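Local coordinates for protein Uly1 (Catenovulum maritimum, PDB 7DRQ) that probably cleaves the marine polysaccharide ulvan as a calcium-binding lyase of polysaccharide lyase family 24, at residues G100-G105 with G138-I143; T107-A112 with D127-R132. One frame throughout, in Å; residues are numbered along the deposited sequence.

How the contacts relate
Both contacts belong to the BNR-repeat, beta-propeller part of the chain and involve the connection between strands 122-126 and 150-152. Contact 2 lies deep, its centre about 11 Å from the centre of the chain, whereas contact 1 joins two loops, its centre about 23 Å from that point. The two contact centres are about 13 Å apart, and Ile143 links them: its CD1 packs 3.8 Å from CB of Tyr131, the residue whose hydroxyl takes a bond from Asn109. The side chain of Lys185, a ligand of the first calcium site, is about 7 Å from that of Asp127 but about 11 Å from Gly100. Neither contact supplies a ligand to the calcium sites.

Contact 1. Residues G100-G105 with G138-I143; sequences GRWWVG and GGNGDI
Asn140, in the loop between strands 122-126 and 150-152 of the propeller domain, packs its side chain against Gly100 and the type I beta turn that follows, Arg101 to Val104. The turn is closed by a 3.0 Å bond from Val104 N to Arg101 O. The tight side of the contact is here: CB of Asn140 comes within 3.1 Å of Gly100 O, and Asn140 OD1 meets the edge of the Trp103 ring, near the ring plane, 3.6 Å from CZ3 of that ring. Ring and amide planes are 71° apart, so the amide stands steeply to the indole instead of stacking on it. The first torsion of Trp103 (chi1 57°) sets CG between backbone N and carbonyl carbon and folds the indole back over the turn, where Arg101 CB lies against one of its faces and Trp103 CE3 sits over the centre of the Trp102 ring.

Beyond Arg101 the interface loosens toward exposed Gly138. The guanidinium offers a face to Gly138, whose CA lies 3.6 Å above its plane, a van der Waals contact between groups bonded elsewhere. Arg101 NH1 binds the carbonyls of Glu99 and Asp136, and NH2 that of Arg28, while Asn140 ND2 is held by Thr137 O.

At partly exposed Trp102 the segments are joined through water: a molecule in the indole plane accepts from Trp102 NE1 at 3.3 Å and donates to Asn140 OD1 at 2.6 Å.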
# COMPACT_ATOMS: atom_id res chain seq x y z
N GLY A 100 -11.49 -14.82 -8.49
CA GLY A 100 -12.19 -15.98 -7.97
C GLY A 100 -11.45 -17.29 -8.13
O GLY A 100 -11.82 -18.27 -7.47
N ARG A 101 -10.43 -17.33 -8.99
CA ARG A 101 -9.63 -18.54 -9.20
C ARG A 101 -8.61 -18.59 -8.08
O ARG A 101 -7.49 -18.10 -8.19
CB ARG A 101 -8.95 -18.51 -10.56
CG ARG A 101 -9.90 -18.78 -11.72
CD ARG A 101 -10.74 -17.56 -12.09
NE ARG A 101 -11.23 -17.64 -13.46
CZ ARG A 101 -12.10 -16.79 -14.00
NH1 ARG A 101 -12.58 -15.78 -13.29
NH2 ARG A 101 -12.49 -16.94 -15.27
N TRP A 102 -9.03 -19.22 -6.97
CA TRP A 102 -8.30 -19.09 -5.72
C TRP A 102 -6.97 -19.82 -5.74
O TRP A 102 -6.13 -19.58 -4.86
CB TRP A 102 -9.16 -19.60 -4.56
CG TRP A 102 -9.77 -20.95 -4.81
CD1 TRP A 102 -11.03 -21.20 -5.27
CD2 TRP A 102 -9.15 -22.23 -4.63
NE1 TRP A 102 -11.23 -22.56 -5.38
CE2 TRP A 102 -10.09 -23.21 -4.99
CE3 TRP A 102 -7.88 -22.64 -4.19
CZ2 TRP A 102 -9.80 -24.58 -4.93
CZ3 TRP A 102 -7.60 -23.99 -4.13
CH2 TRP A 102 -8.56 -24.95 -4.50
N TRP A 103 -6.75 -20.71 -6.71
CA TRP A 103 -5.46 -21.39 -6.86
C TRP A 103 -4.45 -20.56 -7.65
O TRP A 103 -3.33 -21.04 -7.89
CB TRP A 103 -5.67 -22.75 -7.55
CG TRP A 103 -6.36 -22.58 -8.87
CD1 TRP A 103 -5.77 -22.40 -10.08
CD2 TRP A 103 -7.78 -22.51 -9.10
NE1 TRP A 103 -6.72 -22.24 -11.06
CE2 TRP A 103 -7.96 -22.30 -10.48
CE3 TRP A 103 -8.90 -22.61 -8.27
CZ2 TRP A 103 -9.23 -22.19 -11.06
CZ3 TRP A 103 -10.17 -22.49 -8.86
CH2 TRP A 103 -10.31 -22.29 -10.24
N VAL A 104 -4.80 -19.35 -8.07
CA VAL A 104 -3.84 -18.42 -8.66
C VAL A 104 -3.69 -17.24 -7.71
O VAL A 104 -4.61 -16.42 -7.58
CB VAL A 104 -4.25 -17.95 -10.06
CG1 VAL A 104 -3.20 -16.98 -10.60
CG2 VAL A 104 -4.42 -19.13 -10.99
N GLY A 105 -2.53 -17.13 -7.08
CA GLY A 105 -2.32 -16.09 -6.08
C GLY A 105 -2.28 -14.70 -6.69
O GLY A 105 -1.76 -14.49 -7.79
N GLY A 138 -15.82 -16.99 -13.10
CA GLY A 138 -15.63 -18.27 -13.77
C GLY A 138 -16.19 -19.44 -13.01
O GLY A 138 -15.63 -20.54 -13.07
N GLY A 139 -17.30 -19.25 -12.30
CA GLY A 139 -17.91 -20.31 -11.53
C GLY A 139 -17.34 -20.51 -10.14
O GLY A 139 -17.60 -21.55 -9.53
N ASN A 140 -16.57 -19.55 -9.64
CA ASN A 140 -15.95 -19.66 -8.32
C ASN A 140 -16.55 -18.59 -7.41
O ASN A 140 -15.95 -17.55 -7.16
CB ASN A 140 -14.44 -19.51 -8.42
CG ASN A 140 -13.81 -20.57 -9.30
OD1 ASN A 140 -13.64 -21.71 -8.88
ND2 ASN A 140 -13.47 -20.19 -10.53
N GLY A 141 -17.76 -18.85 -6.94
CA GLY A 141 -18.38 -17.99 -5.96
C GLY A 141 -19.20 -16.87 -6.59
O GLY A 141 -19.01 -16.49 -7.74
N ASP A 142 -20.12 -16.34 -5.79
CA ASP A 142 -21.03 -15.28 -6.20
C ASP A 142 -20.54 -13.98 -5.59
O ASP A 142 -20.58 -13.80 -4.37
CB ASP A 142 -22.46 -15.62 -5.76
CG ASP A 142 -23.45 -14.51 -6.02
OD1 ASP A 142 -23.11 -13.50 -6.67
OD2 ASP A 142 -24.60 -14.66 -5.56
N ILE A 143 -20.07 -13.06 -6.43
CA ILE A 143 -19.46 -11.82 -5.97
C ILE A 143 -20.42 -10.63 -6.08
O ILE A 143 -20.02 -9.49 -5.81
CB ILE A 143 -18.15 -11.54 -6.72
CG1 ILE A 143 -17.23 -10.61 -5.93
CG2 ILE A 143 -18.42 -10.97 -8.12
CD1 ILE A 143 -15.84 -10.46 -6.56
O HOH W 1 -14.31 -22.53 -6.53

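Contact 2. Residues T107-A112 with D127-R132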
# COMPACT_ATOMS: atom_id res chain seq x y z
N THR A 107 -1.36 -10.86 -5.69
CA THR A 107 -0.75 -9.98 -4.69
C THR A 107 -1.33 -8.57 -4.67
O THR A 107 -0.94 -7.79 -3.80
CB THR A 107 0.78 -9.92 -4.85
OG1 THR A 107 1.13 -9.67 -6.22
CG2 THR A 107 1.44 -11.23 -4.38
N HIS A 108 -2.24 -8.21 -5.59
CA HIS A 108 -2.97 -6.97 -5.38
C HIS A 108 -3.83 -7.05 -4.14
O HIS A 108 -4.13 -6.02 -3.51
CB HIS A 108 -3.89 -6.65 -6.57
CG HIS A 108 -3.16 -6.28 -7.82
ND1 HIS A 108 -2.71 -7.22 -8.73
CD2 HIS A 108 -2.83 -5.07 -8.33
CE1 HIS A 108 -2.11 -6.60 -9.73
NE2 HIS A 108 -2.18 -5.30 -9.52
N ASN A 109 -4.28 -8.25 -3.79
CA ASN A 109 -5.41 -8.46 -2.90
C ASN A 109 -4.98 -8.52 -1.44
O ASN A 109 -5.29 -9.46 -0.72
CB ASN A 109 -6.15 -9.73 -3.30
CG ASN A 109 -6.91 -9.57 -4.59
OD1 ASN A 109 -6.56 -8.74 -5.43
ND2 ASN A 109 -7.96 -10.38 -4.77
N THR A 110 -4.27 -7.49 -1.00
CA THR A 110 -3.72 -7.45 0.34
C THR A 110 -4.81 -7.23 1.39
O THR A 110 -5.97 -6.93 1.09
CB THR A 110 -2.67 -6.34 0.43
OG1 THR A 110 -3.28 -5.09 0.03
CG2 THR A 110 -1.51 -6.65 -0.48
N ILE A 111 -4.41 -7.38 2.65
CA ILE A 111 -5.25 -7.09 3.81
C ILE A 111 -4.70 -5.85 4.49
O ILE A 111 -3.64 -5.91 5.13
CB ILE A 111 -5.29 -8.26 4.80
CG1 ILE A 111 -5.58 -9.59 4.09
CG2 ILE A 111 -6.31 -7.96 5.91
CD1 ILE A 111 -4.96 -10.80 4.85
N ALA A 112 -5.42 -4.74 4.39
CA ALA A 112 -5.03 -3.51 5.06
C ALA A 112 -5.70 -3.43 6.43
O ALA A 112 -6.84 -3.87 6.60
CB ALA A 112 -5.42 -2.28 4.23
N ASP A 127 -8.66 -8.34 -0.05
CA ASP A 127 -8.95 -9.28 -1.13
C ASP A 127 -9.72 -8.60 -2.26
O ASP A 127 -10.74 -9.11 -2.74
CB ASP A 127 -9.70 -10.51 -0.62
CG ASP A 127 -9.40 -11.74 -1.47
OD1 ASP A 127 -8.39 -11.72 -2.21
OD2 ASP A 127 -10.17 -12.72 -1.41
N MSE A 128 -9.23 -7.43 -2.68
CA MSE A 128 -9.87 -6.61 -3.71
C MSE A 128 -8.93 -6.25 -4.84
O MSE A 128 -7.81 -5.79 -4.62
CB MSE A 128 -10.40 -5.33 -3.07
CG MSE A 128 -11.45 -5.56 -2.02
SE MSE A 128 -12.22 -3.87 -1.53
CE MSE A 128 -11.22 -3.57 0.13
N HIS A 129 -9.39 -6.46 -6.08
CA HIS A 129 -8.68 -5.92 -7.24
C HIS A 129 -9.72 -5.43 -8.25
O HIS A 129 -9.97 -6.08 -9.27
CB HIS A 129 -7.72 -6.94 -7.86
CG HIS A 129 -6.83 -6.35 -8.91
ND1 HIS A 129 -5.87 -7.09 -9.57
CD2 HIS A 129 -6.75 -5.10 -9.41
CE1 HIS A 129 -5.25 -6.32 -10.45
NE2 HIS A 129 -5.76 -5.10 -10.37
N ALA A 130 -10.31 -4.27 -7.95
CA ALA A 130 -11.25 -3.60 -8.85
C ALA A 130 -12.44 -4.49 -9.21
O ALA A 130 -12.91 -4.50 -10.35
CB ALA A 130 -10.53 -3.12 -10.11
N TYR A 131 -12.96 -5.21 -8.22
CA TYR A 131 -14.10 -6.07 -8.52
C TYR A 131 -15.39 -5.25 -8.53
O TYR A 131 -15.46 -4.16 -7.97
CB TYR A 131 -14.19 -7.22 -7.52
CG TYR A 131 -12.93 -8.06 -7.50
CD1 TYR A 131 -12.27 -8.39 -8.67
CD2 TYR A 131 -12.38 -8.49 -6.30
CE1 TYR A 131 -11.10 -9.15 -8.66
CE2 TYR A 131 -11.21 -9.24 -6.27
CZ TYR A 131 -10.58 -9.56 -7.45
OH TYR A 131 -9.42 -10.31 -7.43
N ARG A 132 -16.40 -5.79 -9.21
CA ARG A 132 -17.69 -5.14 -9.38
C ARG A 132 -18.77 -6.21 -9.32
O ARG A 132 -18.48 -7.41 -9.32
CB ARG A 132 -17.77 -4.37 -10.71
CG ARG A 132 -17.07 -5.08 -11.85
CD ARG A 132 -16.90 -4.19 -13.08
NE ARG A 132 -15.79 -4.66 -13.92
CZ ARG A 132 -15.89 -5.66 -14.79
NH1 ARG A 132 -17.03 -6.31 -14.96
NH2 ARG A 132 -14.83 -6.02 -15.51
O HOH W 2 -6.15 -4.30 -3.35
O HOH W 3 -7.29 -5.72 -1.12
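A 3.2 Å bond from Asp127 N to Thr110 O continues the antiparallel pairing of strands 111-115 and 122-126 past their ends, at one end of a propeller blade, and brings the CA atoms of Asn109 and Asp127 to 4.0 Å. Beyond it direct backbone pairing gives way to water: one molecule donates to Thr110 O and accepts from Met128 N.

Asn109 carries the polar core. Both bonds of its ND2 lie close to the amide plane: one runs almost straight (174°) to Tyr131 OH at 3.0 Å, the other to Asp127 OD1 at 2.9 Å, reaching that oxygen from above the carboxylate plane. Asn109 and Tyr131 approach from opposite directions, the amide steeply inclined to the phenol, and Asn109 OD1 lies 3.2 Å from His129 CB. The buried Asp127 carboxylate is gripped further by His95 at OD1 and by His93 and the backbone N of Thr96 at OD2. Cut back to an alanine, Asn109 would probably leave Tyr131 OH and Asp127 OD1 without their shared donor and open a gap beside His129 CB.

The imidazoles of His108 and His129 stack face to face, centroids 3.6 Å apart and planes inclined by 23°. With its CG anti to the backbone N (chi1 -171°), His129 extends its ring across that of His108, placing CE1 over the ring centre. Glu106 fixes the rotation of both, one carboxylate oxygen on each ND1. Between the two backbones a second water donates to His108 O at 2.7 Å and to Met128 O at 2.6 Å.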